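Local structure of hypothetical protein (Chromobacterium violaceum, 2O3I) at residues Leu5-Leu10 / Ala36-Gly41; Val52-Ala57 / Ala214-Ala219. The protein is of unknown function but belongs to the DUF917 (S-Me-THD-like) family, whose N-terminal and C-terminal domains it combines in one chain. The protein carries 2 engineered substitutions. One frame throughout, in Å; residues are numbered along the deposited sequence.

Contact 1 (Leu5-Leu10 / Ala36-Gly41)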
loop_
_atom_site.group_PDB
_atom_site.type_symbol
_atom_site.label_atom_id
_atom_site.label_comp_id
_atom_site.label_asym_id
_atom_site.label_seq_id
_atom_site.Cartn_x
_atom_site.Cartn_y
_atom_site.Cartn_z
ATOM N N LEU A 5 -31.376 -9.475 16.149
ATOM C CA LEU A 5 -31.279 -10.574 15.198
ATOM C C LEU A 5 -30.823 -11.835 15.903
ATOM O O LEU A 5 -30.065 -11.771 16.865
ATOM C CB LEU A 5 -30.262 -10.243 14.100
ATOM C CG LEU A 5 -30.427 -8.977 13.259
ATOM C CD1 LEU A 5 -29.140 -8.733 12.476
ATOM C CD2 LEU A 5 -31.614 -9.121 12.323
ATOM N N SER A 6 -31.285 -12.977 15.412
ATOM C CA SER A 6 -30.910 -14.273 15.956
ATOM C C SER A 6 -30.213 -15.013 14.813
ATOM O O SER A 6 -30.260 -14.571 13.669
ATOM C CB SER A 6 -32.153 -15.047 16.391
ATOM O OG SER A 6 -32.914 -15.444 15.260
ATOM N N PRO A 7 -29.548 -16.144 15.103
ATOM C CA PRO A 7 -28.882 -16.859 14.010
ATOM C C PRO A 7 -29.815 -17.177 12.837
ATOM O O PRO A 7 -29.446 -17.001 11.679
ATOM C CB PRO A 7 -28.359 -18.113 14.696
ATOM C CG PRO A 7 -27.995 -17.589 16.073
ATOM C CD PRO A 7 -29.195 -16.726 16.411
ATOM N N SER A 8 -31.031 -17.619 13.138
ATOM C CA SER A 8 -31.986 -17.968 12.090
ATOM C C SER A 8 -32.425 -16.775 11.239
ATOM O O SER A 8 -33.020 -16.948 10.179
ATOM C CB SER A 8 -33.207 -18.654 12.698
ATOM O OG SER A 8 -33.933 -17.758 13.509
ATOM N N ASP A 9 -32.123 -15.563 11.693
ATOM C CA ASP A 9 -32.478 -14.367 10.930
ATOM C C ASP A 9 -31.423 -14.024 9.867
ATOM O O ASP A 9 -31.680 -13.229 8.967
ATOM C CB ASP A 9 -32.633 -13.156 11.853
ATOM C CG ASP A 9 -33.825 -13.267 12.774
ATOM O OD1 ASP A 9 -34.841 -13.869 12.366
ATOM O OD2 ASP A 9 -33.746 -12.733 13.905
ATOM N N LEU A 10 -30.241 -14.622 9.971
ATOM C CA LEU A 10 -29.175 -14.328 9.024
ATOM C C LEU A 10 -29.450 -14.823 7.607
ATOM O O LEU A 10 -29.042 -14.185 6.636
ATOM C CB LEU A 10 -27.841 -14.901 9.526
ATOM C CG LEU A 10 -27.365 -14.390 10.890
ATOM C CD1 LEU A 10 -26.026 -14.998 11.214
ATOM C CD2 LEU A 10 -27.263 -12.860 10.875
ATOM N N ALA A 36 -23.341 -19.873 9.217
ATOM C CA ALA A 36 -23.450 -21.251 9.682
ATOM C C ALA A 36 -22.801 -21.477 11.045
ATOM O O ALA A 36 -23.224 -22.357 11.793
ATOM C CB ALA A 36 -22.832 -22.194 8.661
ATOM N N ASN A 37 -21.784 -20.681 11.370
ATOM C CA ASN A 37 -21.084 -20.830 12.644
ATOM C C ASN A 37 -21.504 -19.856 13.738
ATOM O O ASN A 37 -20.892 -19.829 14.807
ATOM C CB ASN A 37 -19.569 -20.712 12.440
ATOM C CG ASN A 37 -18.989 -21.884 11.673
ATOM O OD1 ASN A 37 -19.124 -23.039 12.086
ATOM N ND2 ASN A 37 -18.335 -21.594 10.552
ATOM N N PHE A 38 -22.532 -19.053 13.484
ATOM C CA PHE A 38 -22.986 -18.099 14.487
ATOM C C PHE A 38 -23.882 -18.769 15.515
ATOM O O PHE A 38 -24.984 -19.205 15.206
ATOM C CB PHE A 38 -23.756 -16.944 13.842
ATOM C CG PHE A 38 -24.209 -15.891 14.826
ATOM C CD1 PHE A 38 -25.501 -15.382 14.771
ATOM C CD2 PHE A 38 -23.341 -15.398 15.797
ATOM C CE1 PHE A 38 -25.926 -14.401 15.671
ATOM C CE2 PHE A 38 -23.760 -14.417 16.702
ATOM C CZ PHE A 38 -25.056 -13.921 16.635
ATOM N N ARG A 39 -23.396 -18.842 16.745
ATOM C CA ARG A 39 -24.149 -19.430 17.842
ATOM C C ARG A 39 -23.376 -19.111 19.116
ATOM O O ARG A 39 -22.148 -18.998 19.087
ATOM C CB ARG A 39 -24.273 -20.940 17.657
ATOM C CG ARG A 39 -22.948 -21.642 17.597
ATOM C CD ARG A 39 -23.113 -23.119 17.296
ATOM N NE ARG A 39 -21.828 -23.805 17.359
ATOM C CZ ARG A 39 -21.108 -23.943 18.470
ATOM N NH1 ARG A 39 -21.549 -23.445 19.621
ATOM N NH2 ARG A 39 -19.941 -24.575 18.429
ATOM N N LYS A 40 -24.083 -18.945 20.228
ATOM C CA LYS A 40 -23.397 -18.629 21.476
ATOM C C LYS A 40 -22.372 -19.714 21.805
ATOM O O LYS A 40 -22.649 -20.907 21.681
ATOM C CB LYS A 40 -24.403 -18.488 22.625
ATOM C CG LYS A 40 -23.849 -17.749 23.845
ATOM C CD LYS A 40 -24.915 -17.578 24.929
ATOM C CE LYS A 40 -24.448 -16.636 26.040
ATOM N NZ LYS A 40 -23.202 -17.101 26.725
ATOM N N GLY A 41 -21.182 -19.292 22.210
ATOM C CA GLY A 41 -20.142 -20.243 22.543
ATOM C C GLY A 41 -18.850 -19.547 22.909
ATOM O O GLY A 41 -18.856 -18.428 23.423
#

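Contact 2 (Val52-Ala57 / Ala214-Ala219)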
loop_
_atom_site.group_PDB
_atom_site.type_symbol
_atom_site.label_atom_id
_atom_site.label_comp_id
_atom_site.label_asym_id
_atom_site.label_seq_id
_atom_site.Cartn_x
_atom_site.Cartn_y
_atom_site.Cartn_z
ATOM N N VAL A 52 -29.726 -0.986 16.021
ATOM C CA VAL A 52 -30.293 0.308 16.395
ATOM C C VAL A 52 -30.467 1.255 15.202
ATOM O O VAL A 52 -29.782 1.123 14.181
ATOM C CB VAL A 52 -29.394 1.017 17.446
ATOM C CG1 VAL A 52 -29.259 0.150 18.694
ATOM C CG2 VAL A 52 -28.017 1.291 16.857
ATOM N N ASP A 53 -31.393 2.204 15.330
ATOM C CA ASP A 53 -31.610 3.180 14.270
ATOM C C ASP A 53 -30.576 4.280 14.445
ATOM O O ASP A 53 -30.015 4.452 15.529
ATOM C CB ASP A 53 -33.016 3.773 14.338
ATOM C CG ASP A 53 -34.099 2.731 14.102
ATOM O OD1 ASP A 53 -34.684 2.247 15.098
ATOM O OD2 ASP A 53 -34.352 2.388 12.919
ATOM N N VAL A 54 -30.315 5.013 13.372
ATOM C CA VAL A 54 -29.331 6.080 13.410
ATOM C C VAL A 54 -29.528 7.032 14.591
ATOM O O VAL A 54 -28.564 7.380 15.270
ATOM C CB VAL A 54 -29.343 6.887 12.087
ATOM C CG1 VAL A 54 -28.339 8.030 12.157
ATOM C CG2 VAL A 54 -29.019 5.965 10.909
ATOM N N ASP A 55 -30.772 7.439 14.844
ATOM C CA ASP A 55 -31.066 8.370 15.940
ATOM C C ASP A 55 -30.917 7.758 17.333
ATOM O O ASP A 55 -31.017 8.463 18.341
ATOM C CB ASP A 55 -32.482 8.951 15.794
ATOM C CG ASP A 55 -32.653 9.793 14.533
ATOM O OD1 ASP A 55 -31.789 10.652 14.256
ATOM O OD2 ASP A 55 -33.664 9.603 13.823
ATOM N N GLU A 56 -30.686 6.452 17.392
ATOM C CA GLU A 56 -30.510 5.766 18.667
ATOM C C GLU A 56 -29.028 5.542 18.951
ATOM O O GLU A 56 -28.629 5.349 20.102
ATOM C CB GLU A 56 -31.235 4.419 18.653
ATOM C CG GLU A 56 -32.732 4.538 18.473
ATOM C CD GLU A 56 -33.428 3.194 18.453
ATOM O OE1 GLU A 56 -33.052 2.338 17.621
ATOM O OE2 GLU A 56 -34.358 2.994 19.265
ATOM N N ALA A 57 -28.222 5.565 17.895
ATOM C CA ALA A 57 -26.786 5.357 18.016
ATOM C C ALA A 57 -26.132 6.595 18.621
ATOM O O ALA A 57 -25.438 7.340 17.935
ATOM C CB ALA A 57 -26.192 5.061 16.651
ATOM N N ALA A 214 -22.398 12.763 16.146
ATOM C CA ALA A 214 -22.708 13.984 15.414
ATOM C C ALA A 214 -22.599 13.755 13.915
ATOM O O ALA A 214 -23.454 14.201 13.144
ATOM C CB ALA A 214 -21.767 15.106 15.848
ATOM N N GLN A 215 -21.551 13.052 13.508
ATOM C CA GLN A 215 -21.323 12.761 12.097
ATOM C C GLN A 215 -22.293 11.744 11.509
ATOM O O GLN A 215 -22.651 11.842 10.342
ATOM C CB GLN A 215 -19.899 12.248 11.884
ATOM C CG GLN A 215 -18.820 13.258 12.179
ATOM C CD GLN A 215 -17.430 12.667 12.060
ATOM O OE1 GLN A 215 -17.081 11.723 12.771
ATOM N NE2 GLN A 215 -16.624 13.223 11.158
ATOM N N LEU A 216 -22.717 10.772 12.314
ATOM C CA LEU A 216 -23.617 9.721 11.832
ATOM C C LEU A 216 -24.787 10.149 10.965
ATOM O O LEU A 216 -24.972 9.618 9.873
ATOM C CB LEU A 216 -24.183 8.909 12.991
ATOM C CG LEU A 216 -23.566 7.554 13.314
ATOM C CD1 LEU A 216 -24.642 6.730 14.019
ATOM C CD2 LEU A 216 -23.094 6.837 12.060
ATOM N N GLY A 217 -25.591 11.081 11.471
ATOM C CA GLY A 217 -26.753 11.553 10.741
ATOM C C GLY A 217 -26.524 11.869 9.278
ATOM O O GLY A 217 -27.033 11.173 8.391
ATOM N N GLY A 218 -25.760 12.924 9.018
ATOM C CA GLY A 218 -25.489 13.320 7.647
ATOM C C GLY A 218 -24.719 12.270 6.876
ATOM O O GLY A 218 -24.808 12.193 5.653
ATOM N N ALA A 219 -23.970 11.443 7.594
ATOM C CA ALA A 219 -23.160 10.408 6.962
ATOM C C ALA A 219 -23.980 9.219 6.482
ATOM O O ALA A 219 -23.616 8.560 5.511
ATOM C CB ALA A 219 -22.075 9.941 7.925
#

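Contact 1 (Leu5-Leu10 / Ala36-Gly41)
The phenyl ring of F38 stands between P7 and L10, which lie on opposite sides of its plane, both approaching obliquely. P7 brings its ring atom CG to 3.6 Å from F38 CD1, and the two side chains cross at about a right angle. From across the ring plane the tip of L10, its CD1, also comes to 3.6 Å from F38 CD1. The edge of the ring is turned to the main chain just before the proline, with S6 C near the ring plane and 4.4 Å from F38 CE1. With CG anti to the backbone N (chi1 -178°), the F38 ring extends from its loop toward P7 and L10. Y44 adds an edge-to-face ring contact, and L119 and A122 of helix 111-124 also touch the phenylalanine. Within the turn that presents P7 and L10, D9 OD2 accepts the S6 N-H (N...O 2.9 Å) on its anti side, 35° out of the carboxylate plane, while D9 N bonds to S6 O. No hydrogen bond joins the two segments; F38 O faces the proline carbon P7 CG at 3.5 Å, a van der Waals contact. The loop after helix 28-35 is therefore docked by apolar contact and shape, while S6 and D9 hydrogen-bond within the turn.

Contact 2 (Val52-Ala57 / Ala214-Ala219)
L216 and A57 meet where helix 213-219 packs against a type I beta turn, residues 53-56, in the link from strand 49-52 to strand 61-69, two strands of the mixed sheet. The side chain of L216 leaves the helix toward this turn, and its CB passes V54 CG1 at 4.3 Å. Rotation about the CA-CB bond (chi1 -100°, well off a staggered value) sets CG, and CD1 beyond it is carried over toward the end of the turn. There L216 CD1 makes the closest approach of the contact, 3.5 Å from A57 CB, tighter than ordinary van der Waals spacing for two carbons. L216 CD1 also lies 4.0 Å from A57 O and 4.2 Å from V54 O, so it sits against both methyl and carbonyl groups. On the sheet side, M211 of strand 203-211 touches L216 and Y103 touches A57.

V54 supplies the second point of contact. V54 CG1, anti to the backbone N, points at the helix backbone and rests 4.1 Å from G217 CA; V54 also touches V129 of strand 127-129. R223 packs on V54, hydrogen-bonds G217 O and makes a long, weak ion pair with D55.

No hydrogen bond crosses to the helix. Within 52-57, E56 N bonds to D53 O and A57 N to V54 O, with a weak further bond from A57 N to D53 O. The E56 side chain folds back so that D53 N meets the anti lone pair of E56 OE1 at 2.8 Å, with a nearly straight N-H...O angle of 176°.

Contact 1 and contact 2 are joined by strand 49-52: the chain runs from the loop holding 36-41 into this strand, and 52-57 takes over at its far end. L5, the first residue of segment 5-10, pairs through its backbone with V49, whereas V52, at the start of contact 2, pairs with V128 and D130. The contact centres lie 26 Å apart and their nearest atoms about 8 Å, without touching. Contact 1 is local, within the N-terminal family region, but contact 2 brings that region against a helix of the C-terminal one, 157 residues on. Both are predominantly apolar, neither is touched by the assembly's second chain, and neither can be tied to a known active site.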